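Local coordinates for putative NADH-flavin reductase (Lactobacillus casei ATCC 334, PDB 3H2S), which binds NADPH in a Rossmann-type fold and probably acts as an NAD(P)H-dependent oxidoreductase, at residues G7-A12 with A29-P34; M1-L6 with R23-L28; D64-A69 with S96-V101; F162-A167 with I187-M192. All coordinates share one frame; numbering follows the deposited sequence.

Contact 1 of 4, residues G7-A12 with A29-P34. With NDP (NADPH dihydro-nicotinamide-adenine-dinucleotide phosphate), chain C.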
# COMPACT_ATOMS: atom_id res chain seq x y z
N GLY A 7 -6.67 13.68 9.98
CA GLY A 7 -6.54 13.61 11.43
C GLY A 7 -6.35 15.00 12.03
O GLY A 7 -5.71 15.16 13.07
N ALA A 8 -7.04 15.98 11.45
CA ALA A 8 -6.97 17.39 11.88
C ALA A 8 -7.49 17.64 13.30
O ALA A 8 -7.05 18.57 13.96
CB ALA A 8 -7.73 18.28 10.88
N THR A 9 -8.37 16.77 13.79
CA THR A 9 -8.92 16.90 15.15
C THR A 9 -8.05 16.25 16.23
O THR A 9 -8.29 16.44 17.43
CB THR A 9 -10.35 16.33 15.25
OG1 THR A 9 -10.35 14.96 14.81
CG2 THR A 9 -11.29 17.16 14.38
N GLY A 10 -7.00 15.54 15.79
CA GLY A 10 -6.10 14.84 16.72
C GLY A 10 -5.15 15.79 17.43
O GLY A 10 -5.17 17.00 17.22
N ARG A 11 -4.26 15.22 18.23
CA ARG A 11 -3.29 16.00 19.00
C ARG A 11 -2.29 16.67 18.06
O ARG A 11 -2.14 17.89 18.09
CB ARG A 11 -2.57 15.13 20.02
CG ARG A 11 -3.55 14.41 21.01
CD ARG A 11 -2.87 13.28 21.78
NE ARG A 11 -1.78 13.78 22.59
CZ ARG A 11 -0.49 13.57 22.33
NH1 ARG A 11 -0.12 12.84 21.29
NH2 ARG A 11 0.43 14.07 23.15
N ALA A 12 -1.61 15.88 17.23
CA ALA A 12 -0.69 16.41 16.21
C ALA A 12 -1.44 17.26 15.19
O ALA A 12 -1.03 18.39 14.88
CB ALA A 12 0.07 15.29 15.52
N ALA A 29 -9.57 20.78 6.79
CA ALA A 29 -9.51 19.75 7.84
C ALA A 29 -10.43 18.61 7.47
O ALA A 29 -11.63 18.79 7.32
CB ALA A 29 -9.95 20.35 9.16
N VAL A 30 -9.84 17.45 7.22
CA VAL A 30 -10.60 16.25 6.95
C VAL A 30 -10.93 15.59 8.28
O VAL A 30 -10.03 15.20 9.02
CB VAL A 30 -9.79 15.28 6.07
CG1 VAL A 30 -10.62 14.03 5.74
CG2 VAL A 30 -9.32 16.00 4.80
N VAL A 31 -12.22 15.45 8.57
CA VAL A 31 -12.66 15.06 9.90
C VAL A 31 -13.80 14.05 9.83
O VAL A 31 -14.41 13.87 8.78
CB VAL A 31 -13.13 16.30 10.73
CG1 VAL A 31 -12.00 17.34 10.80
CG2 VAL A 31 -14.39 16.92 10.12
N ARG A 32 -14.06 13.36 10.94
CA ARG A 32 -15.26 12.54 11.04
C ARG A 32 -16.22 13.12 12.08
O ARG A 32 -17.39 12.78 12.10
CB ARG A 32 -14.90 11.11 11.38
CG ARG A 32 -14.03 10.98 12.62
CD ARG A 32 -13.77 9.51 12.94
NE ARG A 32 -12.94 9.38 14.13
CZ ARG A 32 -12.54 8.23 14.64
NH1 ARG A 32 -12.92 7.08 14.08
NH2 ARG A 32 -11.80 8.22 15.74
N ASP A 33 -15.72 14.06 12.87
CA ASP A 33 -16.45 14.58 14.03
C ASP A 33 -16.57 16.10 13.95
O ASP A 33 -15.70 16.82 14.45
CB ASP A 33 -15.72 14.18 15.32
CG ASP A 33 -16.46 14.57 16.58
OD1 ASP A 33 -17.26 15.53 16.53
OD2 ASP A 33 -16.22 13.92 17.63
N PRO A 34 -17.63 16.59 13.30
CA PRO A 34 -17.88 18.03 13.14
C PRO A 34 -17.84 18.83 14.45
O PRO A 34 -17.29 19.93 14.48
CB PRO A 34 -19.29 18.08 12.54
CG PRO A 34 -19.45 16.77 11.84
CD PRO A 34 -18.65 15.77 12.63
PA NDP C . -4.61 11.25 17.84
O1A NDP C . -4.91 9.93 18.61
O2A NDP C . -4.71 12.54 18.58
O5B NDP C . -5.87 11.05 16.72
C5B NDP C . -5.34 11.20 15.39
C4B NDP C . -6.51 11.44 14.36
O4B NDP C . -6.92 10.19 13.86
C3B NDP C . -7.78 12.06 15.02
O3B NDP C . -8.09 13.20 14.28
C2B NDP C . -8.86 10.92 14.80
O2B NDP C . -10.17 11.33 14.63
C1B NDP C . -8.27 10.28 13.51
N9A NDP C . -8.77 8.91 13.34
C8A NDP C . -8.44 7.83 14.20
N7A NDP C . -8.99 6.67 13.82
C5A NDP C . -9.68 6.99 12.63
C6A NDP C . -10.42 6.16 11.77
N6A NDP C . -10.57 4.85 12.10
N1A NDP C . -11.22 6.76 10.82
C2A NDP C . -10.98 8.09 10.56
N3A NDP C . -10.14 8.95 11.20
C4A NDP C . -9.55 8.37 12.31
O3 NDP C . -3.10 10.96 17.47
PN NDP C . -1.64 11.65 17.64
O1N NDP C . -1.76 13.12 17.21
O2N NDP C . -1.34 11.48 19.09
O5D NDP C . -0.55 10.95 16.64
C5D NDP C . -0.29 11.45 15.33
C4D NDP C . 0.82 10.58 14.72
O4D NDP C . 1.86 10.56 15.69
C3D NDP C . 0.47 9.10 14.37
O3D NDP C . 1.18 8.70 13.25
C2D NDP C . 0.94 8.37 15.69
O2D NDP C . 1.31 7.04 15.44
C1D NDP C . 2.23 9.23 15.96
N1N NDP C . 2.75 8.98 17.30
C2N NDP C . 4.05 8.31 17.37
C3N NDP C . 4.45 7.86 18.78
C7N NDP C . 5.96 7.67 18.84
O7N NDP C . 6.55 7.14 17.91
N7N NDP C . 6.62 7.94 20.03
C4N NDP C . 3.88 8.57 19.98
C5N NDP C . 2.43 8.96 19.84
C6N NDP C . 1.90 9.24 18.45
P2B NDP C . -11.08 11.76 15.92
O1X NDP C . -10.55 13.13 16.48
O2X NDP C . -12.50 12.11 15.35
O3X NDP C . -11.09 10.71 16.99
O HOH W 1 -8.93 12.85 8.68
O HOH W 2 -9.61 14.73 11.91
O HOH W 3 -12.68 14.13 13.82
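The guanidinium of R32 lies with one face over the adenine of NADPH, C5A standing 3.5 Å above its plane and offset toward the rim, while the 2'-phosphate sits at its edge and in its plane. NE reaches O2X, and NH2 reaches O3X at 2.9 Å with a straight N-H...O angle of 180°, so the phosphate and the adenine together fix the rotation of the group. The R11 guanidinium meets O2N of the nicotinamide-side phosphate at its edge, NH1 donating in plane. T9 OG1 takes the proton of the ribose O3B and donates to O1X at 2.5 Å, short enough that the exact length is doubtful. This is the dinucleotide-binding turn of a Rossmann beta-alpha-beta unit, G7 to G10 forming a type I turn and the backbone N atoms of R11 and A12, at the start of the helix, donating to O2A and O1N. A lysine in place of R11 would probably leave F162 O, which R11 NH2 holds, or O2N without its mate. Between the protein segments themselves the packing is apolar and close: A8 CB meets A29 CB at 3.5 Å, and the T9 and V31 side chains cross at about a right angle, CG2 against CG1. Waters bridge the segments; one accepts from G7 N at 2.7 Å and donates to V30 O at 2.6 Å.

Contact 2 of 4, residues M1-L6 with R23-L28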
# COMPACT_ATOMS: atom_id res chain seq x y z
N MSE A 1 -0.45 28.67 0.60
CA MSE A 1 -0.79 27.41 -0.11
C MSE A 1 -1.98 26.74 0.57
O MSE A 1 -2.36 27.11 1.69
CB MSE A 1 0.42 26.46 -0.13
CG MSE A 1 0.52 25.52 1.07
SE MSE A 1 2.12 24.36 1.04
CE MSE A 1 2.12 23.91 -0.87
N LYS A 2 -2.58 25.76 -0.10
CA LYS A 2 -3.70 25.03 0.47
C LYS A 2 -3.27 23.66 1.00
O LYS A 2 -2.59 22.89 0.31
CB LYS A 2 -4.84 24.88 -0.54
CG LYS A 2 -6.09 24.28 0.08
CD LYS A 2 -7.26 24.27 -0.88
CE LYS A 2 -8.48 23.70 -0.20
NZ LYS A 2 -9.67 23.77 -1.10
N ILE A 3 -3.60 23.41 2.26
CA ILE A 3 -3.10 22.24 2.97
C ILE A 3 -4.29 21.45 3.50
O ILE A 3 -5.08 21.96 4.30
CB ILE A 3 -2.19 22.65 4.18
CG1 ILE A 3 -1.10 23.64 3.76
CG2 ILE A 3 -1.58 21.41 4.85
CD1 ILE A 3 -0.14 24.05 4.91
N ALA A 4 -4.42 20.20 3.05
CA ALA A 4 -5.38 19.27 3.64
C ALA A 4 -4.72 18.57 4.82
O ALA A 4 -3.61 18.05 4.69
CB ALA A 4 -5.85 18.24 2.61
N VAL A 5 -5.39 18.58 5.98
CA VAL A 5 -4.86 17.88 7.15
C VAL A 5 -5.74 16.68 7.49
O VAL A 5 -6.93 16.84 7.83
CB VAL A 5 -4.75 18.82 8.36
CG1 VAL A 5 -4.21 18.08 9.58
CG2 VAL A 5 -3.89 20.04 8.00
N LEU A 6 -5.17 15.48 7.35
CA LEU A 6 -5.88 14.27 7.75
C LEU A 6 -5.62 14.02 9.24
O LEU A 6 -4.51 14.23 9.71
CB LEU A 6 -5.39 13.07 6.94
CG LEU A 6 -5.93 12.78 5.53
CD1 LEU A 6 -6.27 14.00 4.71
CD2 LEU A 6 -4.97 11.84 4.79
N ARG A 23 0.72 30.64 9.77
CA ARG A 23 1.63 30.89 8.65
C ARG A 23 0.90 31.28 7.37
O ARG A 23 1.48 31.25 6.29
CB ARG A 23 2.48 29.64 8.41
CG ARG A 23 3.51 29.40 9.48
CD ARG A 23 4.51 28.34 9.05
NE ARG A 23 5.31 27.91 10.19
CZ ARG A 23 6.46 27.26 10.10
NH1 ARG A 23 7.08 27.14 8.92
NH2 ARG A 23 7.07 26.86 11.20
N GLY A 24 -0.40 31.55 7.49
CA GLY A 24 -1.16 32.15 6.38
C GLY A 24 -1.58 31.18 5.29
O GLY A 24 -1.83 31.58 4.16
N HIS A 25 -1.68 29.90 5.63
CA HIS A 25 -2.12 28.90 4.66
C HIS A 25 -3.61 28.58 4.80
O HIS A 25 -4.19 28.72 5.88
CB HIS A 25 -1.28 27.63 4.78
CG HIS A 25 0.16 27.85 4.44
ND1 HIS A 25 1.14 27.95 5.40
CD2 HIS A 25 0.74 28.20 3.27
CE1 HIS A 25 2.29 28.26 4.82
NE2 HIS A 25 2.07 28.46 3.54
N GLU A 26 -4.23 28.22 3.68
CA GLU A 26 -5.63 27.81 3.67
C GLU A 26 -5.73 26.35 4.08
O GLU A 26 -5.13 25.49 3.45
CB GLU A 26 -6.23 27.99 2.27
CG GLU A 26 -7.72 27.67 2.21
CD GLU A 26 -8.24 27.62 0.79
OE1 GLU A 26 -7.50 28.04 -0.12
OE2 GLU A 26 -9.38 27.16 0.60
N VAL A 27 -6.44 26.08 5.16
CA VAL A 27 -6.51 24.72 5.69
C VAL A 27 -7.82 24.05 5.30
O VAL A 27 -8.88 24.67 5.38
CB VAL A 27 -6.36 24.71 7.23
CG1 VAL A 27 -6.62 23.31 7.78
CG2 VAL A 27 -4.94 25.19 7.61
N LEU A 28 -7.72 22.79 4.89
CA LEU A 28 -8.89 21.94 4.77
C LEU A 28 -8.73 20.78 5.75
O LEU A 28 -7.82 19.97 5.61
CB LEU A 28 -9.02 21.39 3.35
CG LEU A 28 -10.21 20.45 3.14
CD1 LEU A 28 -11.53 21.14 3.45
CD2 LEU A 28 -10.22 19.85 1.76
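M1 O accepts from E26 N at 2.9 Å, the first of four backbone bonds that join residues 1-5 to 26-28 in parallel, along strands 2-6 and 26-31, as the first beta-alpha-beta unit of a Rossmann fold requires. I3 is held by both its backbone N and its O: N donates to E26 O with an N-H...O angle of 168°, and O receives L28 N. V5 N then closes on L28 O. On the face carrying K2 and E26, the two chains are extended and run obliquely past each other, CE of K2 lying 3.7 Å from OE2 of E26; the salt bridge from NZ to the same oxygen is long, and S62 OG is the firmer partner of that ammonium. An alanine in place of K2 would probably leave the E26 carboxylate without its nearby charge and S62 without its mate. On the opposite face V27 packs on V17 and A20 of helix 11-22, which joins the strands, and I3 on A20; a Schellman motif with G24 as C-prime residue ends that helix and turns the chain into H25. There CD1 of I3 lies 3.8 Å from CB of H25, and the ring's edge brings CD2 to 3.0 Å from M1 N.

Contact 3 of 4, residues D64-A69 with S96-V101. With NDP (NADPH dihydro-nicotinamide-adenine-dinucleotide phosphate), chain C.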
# COMPACT_ATOMS: atom_id res chain seq x y z
N ASP A 64 -2.30 21.94 -2.32
CA ASP A 64 -0.88 21.94 -2.66
C ASP A 64 -0.10 20.95 -1.78
O ASP A 64 0.97 20.46 -2.17
CB ASP A 64 -0.30 23.36 -2.50
CG ASP A 64 -1.06 24.40 -3.32
OD1 ASP A 64 -1.73 25.27 -2.72
OD2 ASP A 64 -0.97 24.34 -4.57
N ALA A 65 -0.65 20.66 -0.61
CA ALA A 65 -0.02 19.73 0.32
C ALA A 65 -1.06 18.98 1.15
O ALA A 65 -2.15 19.49 1.43
CB ALA A 65 0.94 20.45 1.25
N VAL A 66 -0.65 17.81 1.61
CA VAL A 66 -1.45 16.98 2.50
C VAL A 66 -0.59 16.54 3.68
O VAL A 66 0.57 16.17 3.51
CB VAL A 66 -1.97 15.71 1.77
CG1 VAL A 66 -2.81 14.86 2.74
CG2 VAL A 66 -2.82 16.12 0.57
N VAL A 67 -1.16 16.59 4.88
CA VAL A 67 -0.46 16.07 6.03
C VAL A 67 -1.23 14.91 6.64
O VAL A 67 -2.43 15.03 6.91
CB VAL A 67 -0.22 17.16 7.11
CG1 VAL A 67 0.53 16.55 8.33
CG2 VAL A 67 0.58 18.31 6.51
N ASP A 68 -0.57 13.77 6.79
CA ASP A 68 -1.19 12.59 7.41
C ASP A 68 -0.90 12.56 8.92
O ASP A 68 0.19 12.18 9.34
CB ASP A 68 -0.71 11.30 6.71
CG ASP A 68 -1.29 10.03 7.33
OD1 ASP A 68 -1.90 10.09 8.42
OD2 ASP A 68 -1.11 8.93 6.73
N ALA A 69 -1.85 13.05 9.72
CA ALA A 69 -1.71 13.01 11.17
C ALA A 69 -2.71 12.05 11.80
O ALA A 69 -3.12 12.24 12.95
CB ALA A 69 -1.89 14.43 11.77
N SER A 96 1.37 14.03 -9.51
CA SER A 96 1.01 15.33 -8.95
C SER A 96 2.20 15.90 -8.20
O SER A 96 3.04 15.16 -7.69
CB SER A 96 -0.19 15.18 -8.01
OG SER A 96 -0.38 16.34 -7.20
N ASP A 97 2.25 17.23 -8.12
CA ASP A 97 3.36 17.92 -7.47
C ASP A 97 3.12 18.00 -5.96
O ASP A 97 4.00 18.43 -5.20
CB ASP A 97 3.49 19.35 -8.02
CG ASP A 97 4.01 19.38 -9.44
OD1 ASP A 97 4.59 18.37 -9.89
OD2 ASP A 97 3.87 20.43 -10.09
N THR A 98 1.92 17.60 -5.55
CA THR A 98 1.48 17.73 -4.16
C THR A 98 2.48 17.14 -3.17
O THR A 98 2.83 15.96 -3.26
CB THR A 98 0.11 17.09 -3.95
OG1 THR A 98 -0.82 17.69 -4.87
CG2 THR A 98 -0.41 17.30 -2.51
N LEU A 99 2.84 17.94 -2.16
CA LEU A 99 3.68 17.48 -1.07
C LEU A 99 2.84 16.70 -0.07
O LEU A 99 1.76 17.14 0.32
CB LEU A 99 4.31 18.68 -0.34
CG LEU A 99 5.24 19.60 -1.12
CD1 LEU A 99 5.66 20.75 -0.20
CD2 LEU A 99 6.45 18.81 -1.53
N ALA A 100 3.35 15.56 0.37
CA ALA A 100 2.65 14.78 1.39
C ALA A 100 3.59 14.49 2.55
O ALA A 100 4.58 13.77 2.38
CB ALA A 100 2.14 13.48 0.79
N VAL A 101 3.27 15.02 3.73
CA VAL A 101 4.04 14.71 4.93
C VAL A 101 3.35 13.65 5.77
O VAL A 101 2.20 13.81 6.18
CB VAL A 101 4.31 15.98 5.78
CG1 VAL A 101 5.07 15.64 7.09
CG2 VAL A 101 5.07 17.01 4.97
PA NDP C . -4.61 11.25 17.84
O1A NDP C . -4.91 9.93 18.61
O2A NDP C . -4.71 12.54 18.58
O5B NDP C . -5.87 11.05 16.72
C5B NDP C . -5.34 11.20 15.39
C4B NDP C . -6.51 11.44 14.36
O4B NDP C . -6.92 10.19 13.86
C3B NDP C . -7.78 12.06 15.02
O3B NDP C . -8.09 13.20 14.28
C2B NDP C . -8.86 10.92 14.80
O2B NDP C . -10.17 11.33 14.63
C1B NDP C . -8.27 10.28 13.51
N9A NDP C . -8.77 8.91 13.34
C8A NDP C . -8.44 7.83 14.20
N7A NDP C . -8.99 6.67 13.82
C5A NDP C . -9.68 6.99 12.63
C6A NDP C . -10.42 6.16 11.77
N6A NDP C . -10.57 4.85 12.10
N1A NDP C . -11.22 6.76 10.82
C2A NDP C . -10.98 8.09 10.56
N3A NDP C . -10.14 8.95 11.20
C4A NDP C . -9.55 8.37 12.31
O3 NDP C . -3.10 10.96 17.47
PN NDP C . -1.64 11.65 17.64
O1N NDP C . -1.76 13.12 17.21
O2N NDP C . -1.34 11.48 19.09
O5D NDP C . -0.55 10.95 16.64
C5D NDP C . -0.29 11.45 15.33
C4D NDP C . 0.82 10.58 14.72
O4D NDP C . 1.86 10.56 15.69
C3D NDP C . 0.47 9.10 14.37
O3D NDP C . 1.18 8.70 13.25
C2D NDP C . 0.94 8.37 15.69
O2D NDP C . 1.31 7.04 15.44
C1D NDP C . 2.23 9.23 15.96
N1N NDP C . 2.75 8.98 17.30
C2N NDP C . 4.05 8.31 17.37
C3N NDP C . 4.45 7.86 18.78
C7N NDP C . 5.96 7.67 18.84
O7N NDP C . 6.55 7.14 17.91
N7N NDP C . 6.62 7.94 20.03
C4N NDP C . 3.88 8.57 19.98
C5N NDP C . 2.43 8.96 19.84
C6N NDP C . 1.90 9.24 18.45
P2B NDP C . -11.08 11.76 15.92
O1X NDP C . -10.55 13.13 16.48
O2X NDP C . -12.50 12.11 15.35
O3X NDP C . -11.09 10.71 16.99
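V66 and T98 meet methyl to methyl, their CG2 atoms 4.1 Å apart and the two side chains oblique to each other. In T98 the methyl is anti to the backbone N (chi1 -56° for OG1), which lays CG2 against the D64 carbonyl, 3.5 Å from its O, and leaves OG1 on the side of S96. S96 OG in turn accepts from T98 N at 3.1 Å, an ST turn that shapes the chain just ahead of strand 99-103. On the other face of the sheet A65 and L99 stand side by side, CB atoms 4.1 Å apart. V67 and V101 share a rotamer, CG1 of each anti to its backbone N (chi1 180° and 177°), and V67 CG1 comes 3.9 Å from V101 O. L200 of helix 189-201 covers A65, V67 and V101 on that face.

The backbones are joined in parallel by four bonds, from L99 N to D64 O, V66 N to L99 O, V101 N to V66 O, and D68 N to V101 O; the last is 2.8 Å long. Helix 80-91 connects the two strands in the chain, making another beta-alpha-beta unit of the Rossmann fold. A69 O comes 3.5 Å from NDP C5B, and D68 OD1 is bonded to L70 N. The side-chain contacts between the strands are made by carbon atoms, the T98 methyl included, so cohesion here rests largely on the four backbone bonds.

Contact 4 of 4, residues F162-A167 with I187-M192. With NDP (NADPH dihydro-nicotinamide-adenine-dinucleotide phosphate), chain C.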
# COMPACT_ATOMS: atom_id res chain seq x y z
N PHE A 162 5.86 11.91 22.67
CA PHE A 162 5.16 12.89 21.82
C PHE A 162 4.05 13.63 22.61
O PHE A 162 2.86 13.57 22.26
CB PHE A 162 4.58 12.16 20.60
CG PHE A 162 4.14 13.07 19.48
CD1 PHE A 162 4.48 14.41 19.47
CD2 PHE A 162 3.39 12.55 18.42
CE1 PHE A 162 4.10 15.23 18.41
CE2 PHE A 162 2.99 13.35 17.37
CZ PHE A 162 3.33 14.70 17.37
N PRO A 163 4.43 14.35 23.68
CA PRO A 163 3.47 15.02 24.54
C PRO A 163 2.81 16.23 23.87
O PRO A 163 3.38 16.83 22.96
CB PRO A 163 4.34 15.50 25.72
CG PRO A 163 5.70 15.65 25.12
CD PRO A 163 5.82 14.51 24.16
N SER A 164 1.63 16.60 24.35
CA SER A 164 1.00 17.84 23.91
C SER A 164 1.76 19.01 24.50
O SER A 164 2.27 18.93 25.61
CB SER A 164 -0.46 17.88 24.37
OG SER A 164 -0.96 19.20 24.29
N GLY A 165 1.97 20.05 23.70
CA GLY A 165 2.62 21.25 24.21
C GLY A 165 2.84 22.30 23.15
O GLY A 165 2.84 21.99 21.96
N PRO A 166 3.02 23.57 23.56
CA PRO A 166 3.29 24.64 22.60
C PRO A 166 4.66 24.48 21.93
O PRO A 166 5.54 23.76 22.42
CB PRO A 166 3.26 25.90 23.46
CG PRO A 166 3.65 25.44 24.81
CD PRO A 166 2.99 24.07 24.94
N ALA A 167 4.84 25.16 20.79
CA ALA A 167 6.09 25.09 20.06
C ALA A 167 7.14 25.95 20.75
O ALA A 167 6.81 26.99 21.34
CB ALA A 167 5.90 25.61 18.63
N ILE A 187 9.30 15.26 21.78
CA ILE A 187 8.91 16.35 20.91
C ILE A 187 7.46 16.70 21.21
O ILE A 187 6.63 15.81 21.35
CB ILE A 187 9.06 15.95 19.42
CG1 ILE A 187 8.62 17.11 18.50
CG2 ILE A 187 8.19 14.73 19.10
CD1 ILE A 187 9.73 18.06 18.14
N THR A 188 7.17 17.99 21.39
CA THR A 188 5.80 18.44 21.59
C THR A 188 5.01 18.46 20.29
O THR A 188 5.58 18.58 19.20
CB THR A 188 5.73 19.83 22.27
OG1 THR A 188 6.31 20.82 21.40
CG2 THR A 188 6.49 19.80 23.60
N THR A 189 3.69 18.39 20.42
CA THR A 189 2.82 18.58 19.26
C THR A 189 3.08 19.92 18.58
O THR A 189 3.05 20.02 17.35
CB THR A 189 1.32 18.46 19.65
OG1 THR A 189 1.05 19.31 20.76
CG2 THR A 189 0.99 17.04 20.06
N GLY A 190 3.38 20.96 19.36
CA GLY A 190 3.68 22.27 18.79
C GLY A 190 4.95 22.27 17.94
O GLY A 190 4.97 22.80 16.83
N ASN A 191 5.99 21.61 18.44
CA ASN A 191 7.27 21.55 17.73
C ASN A 191 7.27 20.64 16.50
O ASN A 191 7.81 21.00 15.44
CB ASN A 191 8.40 21.16 18.69
CG ASN A 191 8.94 22.34 19.44
OD1 ASN A 191 8.91 23.46 18.93
ND2 ASN A 191 9.31 22.14 20.71
N MSE A 192 6.52 19.55 16.59
CA MSE A 192 6.23 18.74 15.42
C MSE A 192 5.53 19.58 14.36
O MSE A 192 5.86 19.49 13.17
CB MSE A 192 5.38 17.51 15.79
CG MSE A 192 4.92 16.70 14.58
SE MSE A 192 6.42 15.91 13.58
CE MSE A 192 6.91 14.50 14.85
PA NDP C . -4.61 11.25 17.84
O1A NDP C . -4.91 9.93 18.61
O2A NDP C . -4.71 12.54 18.58
O5B NDP C . -5.87 11.05 16.72
C5B NDP C . -5.34 11.20 15.39
C4B NDP C . -6.51 11.44 14.36
O4B NDP C . -6.92 10.19 13.86
C3B NDP C . -7.78 12.06 15.02
O3B NDP C . -8.09 13.20 14.28
C2B NDP C . -8.86 10.92 14.80
O2B NDP C . -10.17 11.33 14.63
C1B NDP C . -8.27 10.28 13.51
N9A NDP C . -8.77 8.91 13.34
C8A NDP C . -8.44 7.83 14.20
N7A NDP C . -8.99 6.67 13.82
C5A NDP C . -9.68 6.99 12.63
C6A NDP C . -10.42 6.16 11.77
N6A NDP C . -10.57 4.85 12.10
N1A NDP C . -11.22 6.76 10.82
C2A NDP C . -10.98 8.09 10.56
N3A NDP C . -10.14 8.95 11.20
C4A NDP C . -9.55 8.37 12.31
O3 NDP C . -3.10 10.96 17.47
PN NDP C . -1.64 11.65 17.64
O1N NDP C . -1.76 13.12 17.21
O2N NDP C . -1.34 11.48 19.09
O5D NDP C . -0.55 10.95 16.64
C5D NDP C . -0.29 11.45 15.33
C4D NDP C . 0.82 10.58 14.72
O4D NDP C . 1.86 10.56 15.69
C3D NDP C . 0.47 9.10 14.37
O3D NDP C . 1.18 8.70 13.25
C2D NDP C . 0.94 8.37 15.69
O2D NDP C . 1.31 7.04 15.44
C1D NDP C . 2.23 9.23 15.96
N1N NDP C . 2.75 8.98 17.30
C2N NDP C . 4.05 8.31 17.37
C3N NDP C . 4.45 7.86 18.78
C7N NDP C . 5.96 7.67 18.84
O7N NDP C . 6.55 7.14 17.91
N7N NDP C . 6.62 7.94 20.03
C4N NDP C . 3.88 8.57 19.98
C5N NDP C . 2.43 8.96 19.84
C6N NDP C . 1.90 9.24 18.45
P2B NDP C . -11.08 11.76 15.92
O1X NDP C . -10.55 13.13 16.48
O2X NDP C . -12.50 12.11 15.35
O3X NDP C . -11.09 10.71 16.99
O HOH W 4 -0.16 21.84 20.61
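F162 packs tightly against I187, just ahead of helix 189-201, and against M192 in its first turn: CD1 lies 3.7 Å from I187 CG2, the two side chains running side by side, whereas the M192 side chain crosses that of F162 at about a right angle, CB 3.7 Å from CE1. CG of F162 is anti to its backbone N (chi1 -165°), which carries the ring in between the helix and the cofactor; I187 O and T188 O sit at its edge in plane, and so does NDP O4D, 3.4 Å from CE2. G190 is also closely packed: a CB there would clash with A167 N and G165 O.

Backbone and hydroxyl bonds bind the loop to the helix end. T189 N donates to P163 O in the carbonyl plane, G190 N donates to G165 O at 2.8 Å, and G165 N donates to T189 OG1. T188 OG1 does double duty, accepting from N191 N at 3.1 Å as the N-cap and giving its proton to P166 O from above the carbonyl plane, 53° out of it.

Toward solvent the fit is looser. S164 is exposed, its OG 4.1 Å from T189 OG1, and a water bridges T189 OG1 and G165 O, at 2.8 Å from the hydroxyl. The CB of P166 points away from the helix start. The arrangement is that of an N-capped helix start with a loop laid across it; here F162 supplies part of the wall of the NADPH pocket beside the nicotinamide ribose.

From the N terminus, strand 2-6 leads into the cofactor turn and helix 11-22, and the chain returns as strand 26-31. Contacts 2 and 1 both close this loop, and they cross, since their segments alternate along the chain; V30 N to V5 O, 3.0 Å, joins them. Contact 3 comes later in series and closes the loop around helix 80-91, its strand 65-68 lying beside strand 2-6 in the same sheet. Contact 4, last in series, closes the loop that contains strand 170-173, tying residues 162-167 to the start of helix 189-201. It touches contact 1 through R11 NH2 and F162 O, 2.6 Å apart. Contacts 1, 3 and 4 all reach NADPH.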